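Local coordinates for protein Bpsl2520 (Burkholderia pseudomallei K96243, PDB 6F03) that is a putative exported protein and secreted antigen of the DUF2059 family whose molecular role is not established, at residues B[67-78]-B[105-116]. Numbering follows the deposited sequence.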
loop_
_atom_site.group_PDB
_atom_site.type_symbol
_atom_site.label_atom_id
_atom_site.label_comp_id
_atom_site.label_asym_id
_atom_site.label_seq_id
_atom_site.Cartn_x
_atom_site.Cartn_y
_atom_site.Cartn_z
ATOM N N GLU B 67 -3.603 -5.707 11.537
ATOM C CA GLU B 67 -2.857 -6.520 12.492
ATOM C C GLU B 67 -1.401 -6.641 12.075
ATOM O O GLU B 67 -0.496 -6.553 12.916
ATOM C CB GLU B 67 -3.471 -7.912 12.605
ATOM C CG GLU B 67 -2.859 -8.771 13.685
ATOM C CD GLU B 67 -3.360 -10.199 13.638
ATOM O OE1 GLU B 67 -4.307 -10.479 12.862
ATOM O OE2 GLU B 67 -2.815 -11.044 14.389
HETATM N N MSE B 68 -1.154 -6.845 10.785
HETATM C CA MSE B 68 0.201 -6.867 10.262
HETATM C C MSE B 68 0.921 -5.541 10.476
HETATM O O MSE B 68 2.088 -5.519 10.856
HETATM C CB MSE B 68 0.205 -7.198 8.783
HETATM C CG MSE B 68 1.490 -6.797 8.106
HETATM SE SE MSE B 68 1.935 -8.016 6.662
HETATM C CE MSE B 68 3.502 -7.101 5.937
ATOM N N GLN B 69 0.226 -4.435 10.218
ATOM C CA GLN B 69 0.831 -3.132 10.430
ATOM C C GLN B 69 1.178 -2.928 11.894
ATOM O O GLN B 69 2.242 -2.395 12.210
ATOM C CB GLN B 69 -0.104 -2.034 9.943
ATOM C CG GLN B 69 -0.069 -1.843 8.447
ATOM C CD GLN B 69 -0.635 -0.500 8.020
ATOM O OE1 GLN B 69 -0.696 0.443 8.817
ATOM N NE2 GLN B 69 -1.066 -0.409 6.758
ATOM N N SER B 70 0.288 -3.342 12.803
ATOM C CA SER B 70 0.596 -3.265 14.229
ATOM C C SER B 70 1.842 -4.078 14.567
ATOM O O SER B 70 2.723 -3.596 15.279
ATOM C CB SER B 70 -0.590 -3.742 15.070
ATOM O OG SER B 70 -1.725 -2.932 14.848
ATOM N N LYS B 71 1.932 -5.321 14.070
ATOM C CA LYS B 71 3.111 -6.131 14.364
ATOM C C LYS B 71 4.380 -5.469 13.845
ATOM O O LYS B 71 5.441 -5.585 14.474
ATOM C CB LYS B 71 2.979 -7.547 13.781
ATOM C CG LYS B 71 1.836 -8.367 14.373
ATOM C CD LYS B 71 1.803 -9.790 13.795
ATOM C CE LYS B 71 0.570 -10.583 14.248
ATOM N NZ LYS B 71 0.191 -10.435 15.694
ATOM N N GLN B 72 4.295 -4.749 12.721
ATOM C CA GLN B 72 5.498 -4.116 12.204
ATOM C C GLN B 72 5.914 -2.899 13.016
ATOM O O GLN B 72 7.086 -2.520 12.959
ATOM C CB GLN B 72 5.305 -3.728 10.742
ATOM C CG GLN B 72 5.416 -4.924 9.825
ATOM C CD GLN B 72 5.046 -4.625 8.383
ATOM O OE1 GLN B 72 5.047 -5.525 7.546
ATOM N NE2 GLN B 72 4.721 -3.364 8.087
ATOM N N LEU B 73 5.007 -2.320 13.811
ATOM C CA LEU B 73 5.341 -1.178 14.653
ATOM C C LEU B 73 5.992 -1.567 15.980
ATOM O O LEU B 73 6.443 -0.673 16.702
ATOM C CB LEU B 73 4.088 -0.340 14.944
ATOM C CG LEU B 73 3.632 0.639 13.863
ATOM C CD1 LEU B 73 2.293 1.273 14.231
ATOM C CD2 LEU B 73 4.696 1.705 13.653
ATOM N N VAL B 74 6.024 -2.858 16.328
ATOM C CA VAL B 74 6.519 -3.252 17.647
ATOM C C VAL B 74 7.930 -2.740 17.902
ATOM O O VAL B 74 8.155 -2.123 18.954
ATOM C CB VAL B 74 6.407 -4.777 17.828
ATOM C CG1 VAL B 74 7.394 -5.218 18.921
ATOM C CG2 VAL B 74 4.999 -5.144 18.251
ATOM N N PRO B 75 8.905 -2.935 17.007
ATOM C CA PRO B 75 10.257 -2.421 17.292
ATOM C C PRO B 75 10.290 -0.936 17.622
ATOM O O PRO B 75 10.989 -0.539 18.563
ATOM C CB PRO B 75 11.024 -2.735 15.998
ATOM C CG PRO B 75 10.289 -3.887 15.396
ATOM C CD PRO B 75 8.840 -3.630 15.710
ATOM N N ALA B 76 9.537 -0.106 16.889
ATOM C CA ALA B 76 9.550 1.330 17.163
ATOM C C ALA B 76 8.867 1.658 18.481
ATOM O O ALA B 76 9.285 2.596 19.172
ATOM C CB ALA B 76 8.904 2.110 16.020
ATOM N N ILE B 77 7.813 0.921 18.846
ATOM C CA ILE B 77 7.154 1.192 20.121
ATOM C C ILE B 77 8.040 0.740 21.288
ATOM O O ILE B 77 8.107 1.408 22.326
ATOM C CB ILE B 77 5.767 0.531 20.184
ATOM C CG1 ILE B 77 4.851 1.026 19.050
ATOM C CG2 ILE B 77 5.094 0.816 21.534
ATOM C CD1 ILE B 77 3.550 0.222 18.948
ATOM N N LEU B 78 8.714 -0.404 21.144
ATOM C CA LEU B 78 9.615 -0.861 22.196
ATOM C C LEU B 78 10.791 0.092 22.359
ATOM O O LEU B 78 11.205 0.395 23.489
ATOM C CB LEU B 78 10.105 -2.277 21.902
ATOM C CG LEU B 78 11.095 -2.829 22.942
ATOM C CD1 LEU B 78 10.516 -2.799 24.348
ATOM C CD2 LEU B 78 11.542 -4.230 22.580
ATOM N N VAL B 105 10.597 -8.426 21.849
ATOM C CA VAL B 105 10.038 -8.181 20.520
ATOM C C VAL B 105 9.188 -9.355 20.054
ATOM O O VAL B 105 8.035 -9.133 19.650
ATOM C CB VAL B 105 11.165 -7.826 19.533
ATOM C CG1 VAL B 105 10.652 -7.834 18.099
ATOM C CG2 VAL B 105 11.771 -6.465 19.892
ATOM N N PRO B 106 9.657 -10.606 20.111
ATOM C CA PRO B 106 8.784 -11.725 19.720
ATOM C C PRO B 106 7.505 -11.790 20.539
ATOM O O PRO B 106 6.452 -12.173 20.008
ATOM C CB PRO B 106 9.670 -12.958 19.968
ATOM C CG PRO B 106 11.071 -12.441 19.913
ATOM C CD PRO B 106 11.008 -11.058 20.485
ATOM N N LYS B 107 7.575 -11.444 21.827
ATOM C CA LYS B 107 6.390 -11.475 22.680
ATOM C C LYS B 107 5.434 -10.327 22.355
ATOM O O LYS B 107 4.209 -10.498 22.406
ATOM C CB LYS B 107 6.820 -11.423 24.142
ATOM C CG LYS B 107 5.698 -11.375 25.166
ATOM C CD LYS B 107 6.303 -11.412 26.565
ATOM C CE LYS B 107 5.257 -11.396 27.668
ATOM N NZ LYS B 107 5.927 -11.469 29.012
ATOM N N LEU B 108 5.974 -9.141 22.055
ATOM C CA LEU B 108 5.119 -8.015 21.689
ATOM C C LEU B 108 4.493 -8.217 20.316
ATOM O O LEU B 108 3.313 -7.917 20.119
ATOM C CB LEU B 108 5.914 -6.711 21.721
ATOM C CG LEU B 108 6.320 -6.175 23.090
ATOM C CD1 LEU B 108 7.165 -4.936 22.926
ATOM C CD2 LEU B 108 5.078 -5.853 23.904
ATOM N N VAL B 109 5.287 -8.693 19.355
ATOM C CA VAL B 109 4.771 -9.015 18.030
ATOM C C VAL B 109 3.628 -10.014 18.136
ATOM O O VAL B 109 2.588 -9.871 17.479
ATOM C CB VAL B 109 5.903 -9.546 17.133
ATOM C CG1 VAL B 109 5.327 -10.354 15.965
ATOM C CG2 VAL B 109 6.742 -8.382 16.614
ATOM N N ASP B 110 3.807 -11.047 18.965
ATOM C CA ASP B 110 2.780 -12.077 19.091
ATOM C C ASP B 110 1.465 -11.508 19.614
ATOM O O ASP B 110 0.392 -11.989 19.238
ATOM C CB ASP B 110 3.277 -13.203 20.004
ATOM C CG ASP B 110 2.212 -14.271 20.253
ATOM O OD1 ASP B 110 1.967 -15.123 19.361
ATOM O OD2 ASP B 110 1.621 -14.255 21.358
ATOM N N GLY B 111 1.522 -10.502 20.485
ATOM C CA GLY B 111 0.332 -9.938 21.079
ATOM C C GLY B 111 -0.186 -8.665 20.442
ATOM O O GLY B 111 -1.170 -8.106 20.935
ATOM N N ALA B 112 0.437 -8.186 19.367
ATOM C CA ALA B 112 0.086 -6.886 18.811
ATOM C C ALA B 112 -1.121 -7.003 17.883
ATOM O O ALA B 112 -1.286 -8.001 17.178
ATOM C CB ALA B 112 1.274 -6.293 18.058
ATOM N N GLY B 113 -1.968 -5.974 17.901
ATOM C CA GLY B 113 -3.123 -5.880 17.028
ATOM C C GLY B 113 -4.258 -6.833 17.326
ATOM O O GLY B 113 -5.040 -7.142 16.424
ATOM N N LYS B 114 -4.386 -7.297 18.570
ATOM C CA LYS B 114 -5.495 -8.178 18.912
ATOM C C LYS B 114 -6.840 -7.505 18.645
ATOM O O LYS B 114 -7.799 -8.166 18.228
ATOM C CB LYS B 114 -5.391 -8.619 20.379
ATOM C CG LYS B 114 -4.285 -9.639 20.644
ATOM C CD LYS B 114 -4.412 -10.849 19.699
ATOM C CE LYS B 114 -3.198 -11.787 19.803
ATOM N NZ LYS B 114 -3.083 -12.704 18.637
ATOM N N VAL B 115 -6.920 -6.188 18.861
ATOM C CA VAL B 115 -8.183 -5.455 18.725
ATOM C C VAL B 115 -8.823 -5.686 17.358
ATOM O O VAL B 115 -10.055 -5.695 17.229
ATOM C CB VAL B 115 -7.946 -3.953 18.977
ATOM C CG1 VAL B 115 -7.218 -3.343 17.794
ATOM C CG2 VAL B 115 -9.274 -3.253 19.222
ATOM N N PHE B 116 -8.012 -5.930 16.333
ATOM C CA PHE B 116 -8.521 -6.139 14.989
ATOM C C PHE B 116 -9.214 -7.488 14.796
ATOM O O PHE B 116 -9.920 -7.659 13.793
ATOM C CB PHE B 116 -7.366 -5.993 14.008
ATOM C CG PHE B 116 -6.732 -4.650 14.063
ATOM C CD1 PHE B 116 -7.453 -3.517 13.681
ATOM C CD2 PHE B 116 -5.438 -4.497 14.503
ATOM C CE1 PHE B 116 -6.878 -2.248 13.742
ATOM C CE2 PHE B 116 -4.856 -3.237 14.558
ATOM C CZ PHE B 116 -5.575 -2.112 14.183
#
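Three oxygens grip the ammonium group of Lys71. NZ donates to Val109 O at 3.0 Å, nearly along the C=O axis, and to Ala112 O at 3.2 Å, in the plane of that carbonyl and on a lone pair, while Glu67, one turn earlier on the same helix, adds a salt bridge through OE2 whose hydrogen bond is weak. A lysine suits this place because its long chain can run across Val109 and, bending at its last torsion (chi4 -42°), bring NZ to carbonyls at and just beyond the C-terminal end of helix 90-111, where the partial negative charge of the helix end would favour a cation. Glu67 holds its CG anti to the backbone N (chi1 -173°) and lays that methylene 3.9 Å from both Ala112 O and Gly113 O. Gly113 follows in the loop with positive phi, a conformation that favours glycine, and a CB there would press on Glu67 CA and Ser70 CB; its CA lies 3.8 Å from Ser70 CB. Helices 55-84 and 90-111, consecutive and joined by a short connection, form an alpha-helical hairpin in this almost wholly helical, strand-free chain, their local axes 8.4 Å apart at 150°. Between them Val74 lodges a branched side chain: CG1 meets Leu108 CB at 3.5 Å, CG2 reaches the small methyl of Ala112, and CB packs against Val109 CG2. Farther along, Leu78 CD2 touches Val105 CG2 at 3.5 Å, and the leucine also rests on Leu100 and Ala104. A second subunit adds its Thr184 against Ile77 and Ala112. At the other end, the ring of Phe116 presents its edge to Ser70 OG, 3.2 Å from CE2; serine is short enough to sit against both ring and Gly113, its hydroxyl satisfied by Ala66 O one turn back.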